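Local coordinates for RagB/SusD domain protein (Flavobacterium johnsoniae, PDB 5J90) that binds chitin as a SusD homolog and probably serves chitin capture at the cell surface as an outer-membrane lipoprotein, at residues A[48-53]-A[260-265]; A[58-63]-A[77-82]; A[68-73]-A[83-88]. All blocks are in the same frame, centred on the assembly; numbering follows the deposited sequence.

Contact 1. Residues A[48-53]-A[260-265]; sequences VYQLQQ and SSWLDI
Gln-50 reaches across from helix 46-54 with its carboxamide, and two side chains of 260-265 receive it: the carboxylate of Asp-264 on the nitrogen end and the indole of Trp-262 on the oxygen end. CG stands anti to the backbone N (chi1 -171°) and the next torsion is fully extended, which carries the amide well clear of its helix; the backbones themselves stay apart, the nearest CA atoms, Gln-50 to Asp-264, being 9.1 Å from each other.

The polar link is nearly straight. Gln-50 NE2 donates to Asp-264 OD2 over 3.2 Å with an N-H...O angle of 163°. The acceptor lies practically in the amide plane, whereas the donor sits above the carboxylate plane. Water 1 makes a second bridge, accepting from Gln-50 NE2 at 2.9 Å and donating to Asp-264 O, also at 2.9 Å. NE2 therefore donates to two acceptors, a carboxylate oxygen and a water, which should hold the amide's rotation.

These segments belong to the helix-rich SusD fold: 260-265 is the exit of helix 255-261, where Leu-263 takes positive phi and turns the chain toward strand 266-267. Asp-264, just past that turn, also uses OD1, which bonds to Thr-68 and forms a salt bridge with Lys-309; its carboxylate thus joins three parts of the chain.

At the oxygen end of the amide, Gln-50 OE1 approaches Trp-262 CZ3 to 3.6 Å and CE3 to 4.0 Å. It comes to the six-membered ring obliquely, in van der Waals contact, and the amide and indole planes are inclined to each other by 44°. Trp-262 also packs on Glu-46 and Trp-47 of helix 46-54, extending its contact toward the start of that helix.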
loop_
_atom_site.group_PDB
_atom_site.type_symbol
_atom_site.label_atom_id
_atom_site.label_comp_id
_atom_site.label_asym_id
_atom_site.label_seq_id
_atom_site.Cartn_x
_atom_site.Cartn_y
_atom_site.Cartn_z
ATOM N N VAL A 48 1.902 -31.549 -10.686
ATOM C CA VAL A 48 2.668 -30.400 -10.213
ATOM C C VAL A 48 2.092 -29.094 -10.770
ATOM O O VAL A 48 1.946 -28.131 -10.021
ATOM C CB VAL A 48 4.180 -30.514 -10.497
ATOM C CG1 VAL A 48 4.891 -29.227 -10.094
ATOM C CG2 VAL A 48 4.778 -31.704 -9.729
ATOM N N TYR A 49 1.750 -29.043 -12.061
ATOM C CA TYR A 49 1.087 -27.843 -12.582
ATOM C C TYR A 49 -0.178 -27.523 -11.782
ATOM O O TYR A 49 -0.465 -26.358 -11.475
ATOM C CB TYR A 49 0.747 -27.942 -14.087
ATOM C CG TYR A 49 -0.005 -26.694 -14.500
ATOM C CD1 TYR A 49 0.680 -25.543 -14.855
ATOM C CD2 TYR A 49 -1.390 -26.631 -14.428
ATOM C CE1 TYR A 49 0.006 -24.374 -15.170
ATOM C CE2 TYR A 49 -2.072 -25.469 -14.736
ATOM C CZ TYR A 49 -1.366 -24.340 -15.107
ATOM O OH TYR A 49 -2.051 -23.176 -15.399
ATOM N N GLN A 50 -0.954 -28.554 -11.464
ATOM C CA GLN A 50 -2.188 -28.355 -10.733
ATOM C C GLN A 50 -1.927 -27.586 -9.433
ATOM O O GLN A 50 -2.734 -26.746 -9.044
ATOM C CB GLN A 50 -2.851 -29.708 -10.436
ATOM C CG GLN A 50 -4.246 -29.590 -9.865
ATOM C CD GLN A 50 -4.874 -30.936 -9.592
ATOM O OE1 GLN A 50 -4.187 -31.895 -9.227
ATOM N NE2 GLN A 50 -6.184 -31.014 -9.756
ATOM N N LEU A 51 -0.802 -27.865 -8.773
ATOM C CA LEU A 51 -0.465 -27.182 -7.517
ATOM C C LEU A 51 0.266 -25.849 -7.738
ATOM O O LEU A 51 0.087 -24.896 -6.978
ATOM C CB LEU A 51 0.366 -28.102 -6.611
ATOM C CG LEU A 51 -0.354 -29.388 -6.202
ATOM C CD1 LEU A 51 0.620 -30.300 -5.474
ATOM C CD2 LEU A 51 -1.545 -29.069 -5.324
ATOM N N GLN A 52 1.080 -25.781 -8.784
ATOM C CA GLN A 52 1.839 -24.573 -9.079
ATOM C C GLN A 52 0.941 -23.425 -9.503
ATOM O O GLN A 52 1.182 -22.279 -9.115
ATOM C CB GLN A 52 2.852 -24.841 -10.188
ATOM C CG GLN A 52 3.774 -23.654 -10.418
ATOM C CD GLN A 52 4.237 -23.520 -11.856
ATOM O OE1 GLN A 52 3.666 -24.128 -12.768
ATOM N NE2 GLN A 52 5.275 -22.720 -12.067
ATOM N N GLN A 53 -0.081 -23.717 -10.309
ATOM C CA GLN A 53 -0.945 -22.660 -10.816
ATOM C C GLN A 53 -2.423 -23.053 -10.882
ATOM O O GLN A 53 -3.304 -22.211 -10.716
ATOM C CB GLN A 53 -0.445 -22.175 -12.184
ATOM C CG GLN A 53 -1.241 -20.989 -12.702
ATOM C CD GLN A 53 -0.645 -20.313 -13.939
ATOM O OE1 GLN A 53 0.576 -20.216 -14.123
ATOM N NE2 GLN A 53 -1.526 -19.831 -14.792
ATOM N N SER A 260 -9.748 -32.968 -18.861
ATOM C CA SER A 260 -10.390 -34.083 -19.558
ATOM C C SER A 260 -10.254 -35.429 -18.854
ATOM O O SER A 260 -11.194 -36.228 -18.871
ATOM C CB SER A 260 -9.871 -34.194 -20.991
ATOM O OG SER A 260 -10.278 -33.072 -21.757
ATOM N N SER A 261 -9.101 -35.698 -18.253
ATOM C CA SER A 261 -8.883 -36.998 -17.615
ATOM C C SER A 261 -9.372 -37.048 -16.174
ATOM O O SER A 261 -10.030 -38.010 -15.765
ATOM C CB SER A 261 -7.409 -37.391 -17.671
ATOM O OG SER A 261 -6.942 -37.408 -19.006
ATOM N N TRP A 262 -9.046 -36.021 -15.392
ATOM C CA TRP A 262 -9.321 -36.054 -13.957
ATOM C C TRP A 262 -10.621 -35.362 -13.577
ATOM O O TRP A 262 -11.120 -35.550 -12.464
ATOM C CB TRP A 262 -8.186 -35.398 -13.174
ATOM C CG TRP A 262 -6.842 -35.991 -13.397
ATOM C CD1 TRP A 262 -6.547 -37.165 -14.033
ATOM C CD2 TRP A 262 -5.592 -35.431 -12.991
ATOM N NE1 TRP A 262 -5.192 -37.371 -14.038
ATOM C CE2 TRP A 262 -4.578 -36.313 -13.415
ATOM C CE3 TRP A 262 -5.228 -34.259 -12.320
ATOM C CZ2 TRP A 262 -3.228 -36.070 -13.178
ATOM C CZ3 TRP A 262 -3.886 -34.019 -12.086
ATOM C CH2 TRP A 262 -2.903 -34.919 -12.513
ATOM N N LEU A 263 -11.151 -34.543 -14.483
ATOM C CA LEU A 263 -12.338 -33.731 -14.211
ATOM C C LEU A 263 -12.161 -32.856 -12.964
ATOM O O LEU A 263 -13.119 -32.600 -12.234
ATOM C CB LEU A 263 -13.578 -34.616 -14.056
ATOM C CG LEU A 263 -13.882 -35.598 -15.194
ATOM C CD1 LEU A 263 -15.153 -36.383 -14.874
ATOM C CD2 LEU A 263 -14.010 -34.893 -16.537
ATOM N N ASP A 264 -10.934 -32.391 -12.735
ATOM C CA ASP A 264 -10.628 -31.605 -11.540
ATOM C C ASP A 264 -10.694 -30.097 -11.784
ATOM O O ASP A 264 -10.538 -29.300 -10.851
ATOM C CB ASP A 264 -9.246 -31.960 -11.005
ATOM C CG ASP A 264 -9.279 -33.050 -9.955
ATOM O OD1 ASP A 264 -10.382 -33.401 -9.462
ATOM O OD2 ASP A 264 -8.182 -33.537 -9.614
ATOM N N ILE A 265 -10.905 -29.701 -13.030
ATOM C CA ILE A 265 -11.068 -28.281 -13.350
ATOM C C ILE A 265 -12.072 -28.143 -14.490
ATOM O O ILE A 265 -12.132 -28.999 -15.397
ATOM C CB ILE A 265 -9.704 -27.581 -13.658
ATOM C CG1 ILE A 265 -9.803 -26.053 -13.485
ATOM C CG2 ILE A 265 -9.177 -27.936 -15.041
ATOM C CD1 ILE A 265 -9.897 -25.621 -12.032
HETATM O O HOH W 1 -7.669 -28.706 -10.544
#

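Contact 2. Residues A[58-63]-A[77-82]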
loop_
_atom_site.group_PDB
_atom_site.type_symbol
_atom_site.label_atom_id
_atom_site.label_comp_id
_atom_site.label_asym_id
_atom_site.label_seq_id
_atom_site.Cartn_x
_atom_site.Cartn_y
_atom_site.Cartn_z
ATOM N N ASP A 58 -5.227 -19.763 -11.553
ATOM C CA ASP A 58 -6.165 -20.192 -12.604
ATOM C C ASP A 58 -7.611 -20.069 -12.141
ATOM O O ASP A 58 -8.521 -19.913 -12.956
ATOM C CB ASP A 58 -5.910 -21.640 -13.035
ATOM C CG ASP A 58 -4.748 -21.777 -14.007
ATOM O OD1 ASP A 58 -4.234 -20.748 -14.510
ATOM O OD2 ASP A 58 -4.342 -22.936 -14.266
ATOM N N ILE A 59 -7.814 -20.138 -10.828
ATOM C CA ILE A 59 -9.144 -20.042 -10.239
ATOM C C ILE A 59 -9.435 -18.623 -9.728
ATOM O O ILE A 59 -10.492 -18.067 -10.010
ATOM C CB ILE A 59 -9.321 -21.099 -9.130
ATOM C CG1 ILE A 59 -9.216 -22.505 -9.747
ATOM C CG2 ILE A 59 -10.643 -20.895 -8.408
ATOM C CD1 ILE A 59 -9.371 -23.636 -8.748
ATOM N N TRP A 60 -8.502 -18.024 -8.995
ATOM C CA TRP A 60 -8.719 -16.679 -8.462
ATOM C C TRP A 60 -8.941 -15.649 -9.574
ATOM O O TRP A 60 -9.669 -14.674 -9.384
ATOM C CB TRP A 60 -7.549 -16.264 -7.578
ATOM C CG TRP A 60 -7.341 -17.143 -6.359
ATOM C CD1 TRP A 60 -8.294 -17.846 -5.667
ATOM C CD2 TRP A 60 -6.096 -17.403 -5.704
ATOM N NE1 TRP A 60 -7.712 -18.525 -4.622
ATOM C CE2 TRP A 60 -6.363 -18.275 -4.627
ATOM C CE3 TRP A 60 -4.779 -16.983 -5.923
ATOM C CZ2 TRP A 60 -5.360 -18.723 -3.764
ATOM C CZ3 TRP A 60 -3.784 -17.433 -5.067
ATOM C CH2 TRP A 60 -4.081 -18.294 -4.004
ATOM N N SER A 61 -8.314 -15.872 -10.731
ATOM C CA SER A 61 -8.446 -14.989 -11.892
ATOM C C SER A 61 -9.857 -14.954 -12.461
ATOM O O SER A 61 -10.170 -14.091 -13.274
ATOM C CB SER A 61 -7.523 -15.469 -13.011
ATOM O OG SER A 61 -7.918 -16.773 -13.445
ATOM N N GLY A 62 -10.681 -15.932 -12.095
ATOM C CA GLY A 62 -11.975 -16.097 -12.731
ATOM C C GLY A 62 -11.975 -16.923 -14.007
ATOM O O GLY A 62 -13.016 -17.044 -14.659
ATOM N N TYR A 63 -10.839 -17.502 -14.380
ATOM C CA TYR A 63 -10.770 -18.296 -15.607
ATOM C C TYR A 63 -11.399 -19.687 -15.480
ATOM O O TYR A 63 -12.044 -20.162 -16.414
ATOM C CB TYR A 63 -9.319 -18.476 -16.021
ATOM C CG TYR A 63 -8.710 -17.324 -16.800
ATOM C CD1 TYR A 63 -9.442 -16.174 -17.118
ATOM C CD2 TYR A 63 -7.395 -17.398 -17.233
ATOM C CE1 TYR A 63 -8.859 -15.131 -17.858
ATOM C CE2 TYR A 63 -6.812 -16.376 -17.967
ATOM C CZ TYR A 63 -7.546 -15.243 -18.279
ATOM O OH TYR A 63 -6.949 -14.241 -19.015
ATOM N N THR A 77 -9.528 -22.250 -2.816
ATOM C CA THR A 77 -10.707 -21.684 -3.480
ATOM C C THR A 77 -11.680 -21.036 -2.498
ATOM O O THR A 77 -12.509 -20.215 -2.897
ATOM C CB THR A 77 -11.473 -22.704 -4.357
ATOM O OG1 THR A 77 -12.258 -23.572 -3.530
ATOM C CG2 THR A 77 -10.499 -23.535 -5.190
ATOM N N THR A 78 -11.584 -21.415 -1.223
ATOM C CA THR A 78 -12.394 -20.793 -0.172
ATOM C C THR A 78 -11.513 -19.972 0.773
ATOM O O THR A 78 -11.887 -19.677 1.911
ATOM C CB THR A 78 -13.233 -21.846 0.585
ATOM O OG1 THR A 78 -12.374 -22.912 1.012
ATOM C CG2 THR A 78 -14.315 -22.421 -0.340
ATOM N N TYR A 79 -10.345 -19.590 0.263
ATOM C CA TYR A 79 -9.446 -18.633 0.910
ATOM C C TYR A 79 -8.808 -19.149 2.200
ATOM O O TYR A 79 -8.358 -18.362 3.038
ATOM C CB TYR A 79 -10.130 -17.280 1.137
ATOM C CG TYR A 79 -10.601 -16.582 -0.130
ATOM C CD1 TYR A 79 -10.234 -17.037 -1.394
ATOM C CD2 TYR A 79 -11.412 -15.452 -0.057
ATOM C CE1 TYR A 79 -10.667 -16.382 -2.554
ATOM C CE2 TYR A 79 -11.840 -14.791 -1.203
ATOM C CZ TYR A 79 -11.466 -15.257 -2.447
ATOM O OH TYR A 79 -11.894 -14.615 -3.586
ATOM N N ALA A 80 -8.764 -20.470 2.347
ATOM C CA ALA A 80 -7.914 -21.110 3.343
ATOM C C ALA A 80 -6.660 -21.560 2.604
ATOM O O ALA A 80 -6.616 -22.647 2.025
ATOM C CB ALA A 80 -8.636 -22.307 4.001
ATOM N N LEU A 81 -5.641 -20.708 2.592
ATOM C CA LEU A 81 -4.463 -21.012 1.787
ATOM C C LEU A 81 -3.761 -22.243 2.335
ATOM O O LEU A 81 -3.498 -22.330 3.541
ATOM C CB LEU A 81 -3.505 -19.816 1.726
ATOM C CG LEU A 81 -4.070 -18.525 1.120
ATOM C CD1 LEU A 81 -2.964 -17.494 0.950
ATOM C CD2 LEU A 81 -4.749 -18.803 -0.213
ATOM N N LEU A 82 -3.469 -23.194 1.454
ATOM C CA LEU A 82 -2.902 -24.477 1.875
ATOM C C LEU A 82 -1.406 -24.532 1.600
ATOM O O LEU A 82 -0.975 -24.578 0.443
ATOM C CB LEU A 82 -3.628 -25.646 1.198
ATOM C CG LEU A 82 -5.130 -25.751 1.495
ATOM C CD1 LEU A 82 -5.722 -26.999 0.845
ATOM C CD2 LEU A 82 -5.425 -25.748 3.000
#
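Ile-59 meets Thr-77 through methyl groups alone: Ile-59 CD1 lies 3.7 Å from Thr-77 CG2, and Ile-59 CG2 touches the same methyl at 4.2 Å. The hydroxyl of Thr-77 is engaged with Asn-75, so its two branches divide between polar and apolar partners.

Trp-60 comes next and supplies the largest share of the buried surface. With CG anti to the carbonyl carbon (chi1 -62°), the indole is carried to the loop 77-82, where two side chains meet it. Tyr-79 turns an edge toward the five-membered ring in an offset edge-to-face pair, with centroids 6.0 Å apart and planes at 69°; Tyr-79 CE1 is 4.2 Å from Trp-60 CD1. At the six-membered ring Leu-81 CD2 comes in obliquely, 3.6 Å from Trp-60 CZ2. Trp-60 NE1 hydrogen-bonds to the carbonyl O of Asn-76, just before 77-82, tethering the indole at the start of that segment.

Ser-61 closes an ST turn, its OG accepting from Tyr-63 N at 3.2 Å, and Gly-62, with positive phi, is the first residue to leave helical backbone angles. The contact thus joins short helix 57-60 to the loop leading into helix 83-108, while helix 432-442 packs against Ser-61 and Tyr-63, just before strand 64-65.

Contact 3. Residues A[68-73]-A[83-88]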
loop_
_atom_site.group_PDB
_atom_site.type_symbol
_atom_site.label_atom_id
_atom_site.label_comp_id
_atom_site.label_asym_id
_atom_site.label_seq_id
_atom_site.Cartn_x
_atom_site.Cartn_y
_atom_site.Cartn_z
ATOM N N THR A 68 -14.343 -30.146 -7.399
ATOM C CA THR A 68 -13.897 -31.076 -6.364
ATOM C C THR A 68 -13.742 -30.398 -5.009
ATOM O O THR A 68 -13.121 -29.337 -4.899
ATOM C CB THR A 68 -12.556 -31.708 -6.759
ATOM O OG1 THR A 68 -12.657 -32.245 -8.086
ATOM C CG2 THR A 68 -12.164 -32.809 -5.776
ATOM N N GLY A 69 -14.305 -31.013 -3.974
ATOM C CA GLY A 69 -14.230 -30.472 -2.627
ATOM C C GLY A 69 -12.982 -30.900 -1.881
ATOM O O GLY A 69 -13.063 -31.545 -0.834
ATOM N N PHE A 70 -11.817 -30.536 -2.414
ATOM C CA PHE A 70 -10.546 -30.905 -1.799
ATOM C C PHE A 70 -10.496 -30.499 -0.334
ATOM O O PHE A 70 -10.920 -29.399 0.019
ATOM C CB PHE A 70 -9.387 -30.196 -2.501
ATOM C CG PHE A 70 -9.244 -30.530 -3.955
ATOM C CD1 PHE A 70 -9.597 -29.604 -4.929
ATOM C CD2 PHE A 70 -8.718 -31.749 -4.358
ATOM C CE1 PHE A 70 -9.442 -29.898 -6.273
ATOM C CE2 PHE A 70 -8.564 -32.043 -5.701
ATOM C CZ PHE A 70 -8.928 -31.114 -6.657
ATOM N N GLU A 71 -9.957 -31.381 0.506
ATOM C CA GLU A 71 -9.794 -31.115 1.935
ATOM C C GLU A 71 -11.079 -30.565 2.557
ATOM O O GLU A 71 -11.081 -29.529 3.219
ATOM C CB GLU A 71 -8.584 -30.199 2.202
ATOM C CG GLU A 71 -7.265 -30.761 1.650
ATOM C CD GLU A 71 -6.021 -30.321 2.425
ATOM O OE1 GLU A 71 -6.141 -29.625 3.457
ATOM O OE2 GLU A 71 -4.909 -30.695 1.991
ATOM N N SER A 72 -12.178 -31.290 2.334
ATOM C CA SER A 72 -13.486 -30.926 2.879
ATOM C C SER A 72 -13.975 -29.543 2.453
ATOM O O SER A 72 -14.822 -28.946 3.114
ATOM C CB SER A 72 -13.482 -31.025 4.411
ATOM O OG SER A 72 -13.097 -32.325 4.828
ATOM N N GLY A 73 -13.447 -29.035 1.343
ATOM C CA GLY A 73 -13.878 -27.748 0.819
ATOM C C GLY A 73 -13.222 -26.545 1.480
ATOM O O GLY A 73 -13.627 -25.400 1.247
ATOM N N ASP A 83 -0.612 -24.510 2.668
ATOM C CA ASP A 83 0.843 -24.474 2.526
ATOM C C ASP A 83 1.377 -25.693 1.779
ATOM O O ASP A 83 2.384 -25.604 1.078
ATOM C CB ASP A 83 1.527 -24.377 3.891
ATOM C CG ASP A 83 1.329 -23.024 4.564
ATOM O OD1 ASP A 83 0.570 -22.166 4.051
ATOM O OD2 ASP A 83 1.927 -22.828 5.643
ATOM N N ASN A 84 0.698 -26.829 1.936
ATOM C CA ASN A 84 1.115 -28.055 1.267
ATOM C C ASN A 84 0.898 -27.995 -0.248
ATOM O O ASN A 84 1.557 -28.700 -1.007
ATOM C CB ASN A 84 0.428 -29.287 1.879
ATOM C CG ASN A 84 -1.076 -29.121 2.005
ATOM O OD1 ASN A 84 -1.561 -28.150 2.586
ATOM N ND2 ASN A 84 -1.826 -30.086 1.474
ATOM N N TRP A 85 -0.012 -27.131 -0.688
ATOM C CA TRP A 85 -0.202 -26.887 -2.120
ATOM C C TRP A 85 0.762 -25.823 -2.637
ATOM O O TRP A 85 1.446 -26.008 -3.643
ATOM C CB TRP A 85 -1.624 -26.401 -2.395
ATOM C CG TRP A 85 -2.711 -27.428 -2.234
ATOM C CD1 TRP A 85 -2.593 -28.708 -1.752
ATOM C CD2 TRP A 85 -4.090 -27.246 -2.564
ATOM N NE1 TRP A 85 -3.827 -29.329 -1.773
ATOM C CE2 TRP A 85 -4.760 -28.454 -2.268
ATOM C CE3 TRP A 85 -4.827 -26.179 -3.090
ATOM C CZ2 TRP A 85 -6.129 -28.617 -2.476
ATOM C CZ3 TRP A 85 -6.184 -26.341 -3.298
ATOM C CH2 TRP A 85 -6.824 -27.555 -2.993
ATOM N N ASN A 86 0.809 -24.703 -1.925
ATOM C CA ASN A 86 1.425 -23.495 -2.464
ATOM C C ASN A 86 2.946 -23.499 -2.434
ATOM O O ASN A 86 3.595 -22.754 -3.170
ATOM C CB ASN A 86 0.841 -22.261 -1.774
ATOM C CG ASN A 86 -0.653 -22.141 -1.989
ATOM O OD1 ASN A 86 -1.159 -22.492 -3.059
ATOM N ND2 ASN A 86 -1.371 -21.664 -0.980
ATOM N N GLY A 87 3.531 -24.355 -1.601
ATOM C CA GLY A 87 4.972 -24.508 -1.583
ATOM C C GLY A 87 5.546 -24.928 -2.926
ATOM O O GLY A 87 6.679 -24.587 -3.249
ATOM N N PHE A 88 4.760 -25.651 -3.716
ATOM C CA PHE A 88 5.209 -26.089 -5.037
ATOM C C PHE A 88 5.602 -24.933 -5.953
ATOM O O PHE A 88 6.516 -25.066 -6.770
ATOM C CB PHE A 88 4.135 -26.948 -5.714
ATOM C CG PHE A 88 4.110 -28.369 -5.232
ATOM C CD1 PHE A 88 3.405 -28.720 -4.092
ATOM C CD2 PHE A 88 4.808 -29.351 -5.918
ATOM C CE1 PHE A 88 3.395 -30.045 -3.642
ATOM C CE2 PHE A 88 4.801 -30.674 -5.479
ATOM C CZ PHE A 88 4.091 -31.018 -4.340
HETATM O O HOH W 2 -4.341 -31.887 -0.527
HETATM O O HOH W 3 -3.569 -28.828 4.285
#
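Aromatic packing comes first: Trp-85 points the edge of its six-membered ring at the face of Phe-70 in an offset edge-to-face pair. The planes stand at 89° and the centroids are 5.6 Å apart. The closest touch is at the stem, where Phe-70 CB lies in the indole plane, 3.6 Å from Trp-85 CZ2. Thr-68 CG2 sits over the centre of one Phe-70 face, 3.6 Å above it.

This joins the loop between strand 64-65 and helix 83-108 to the first turn of that helix in the SusD fold; Leu-51 of helix 46-54 packs on Trp-85, and Gln-50 touches Phe-70.

Direct hydrogen bonding joins Glu-71 and Asn-84. Asn-84 CG lies between the backbone N and the carbonyl carbon (chi1 50°), which turns the amide toward Glu-71. In one of its two conformers, Glu-71 OE2 accepts from Asn-84 ND2 at 3.2 Å with an N-H...O angle of 158°, met on the syn side of the carboxylate.

Two waters add bridges from this carboxylate. Water 2 donates to Glu-71 OE2 at 2.8 Å and accepts from Trp-85 NE1 at 2.9 Å. Water 3 donates to Glu-71 OE1 and to Asn-84 OD1, the latter at 2.7 Å.

In the fold
All three contacts are partly buried, but they differ in chemistry. Measured from the centre of the chain to the centre of each contact, contact 2 lies at about 14 Å, contact 1 at about 17 Å and contact 3 at about 21 Å. Contact 2 is apolar and aromatic across its segments, contact 1 hangs on one buried amide, and contact 3 has exposed polar residues and bridging waters beside its aromatic pair. Contacts 2 and 3 interleave along the chain, and both are nested inside the loop closed by contact 1. Asp-58 joins contact 2 to Tyr-49 and Gln-53 of helix 46-54, while Leu-51 packs that helix on 83-88. Thr-78 bonds to Gly-73 O between 77-82 and 68-73.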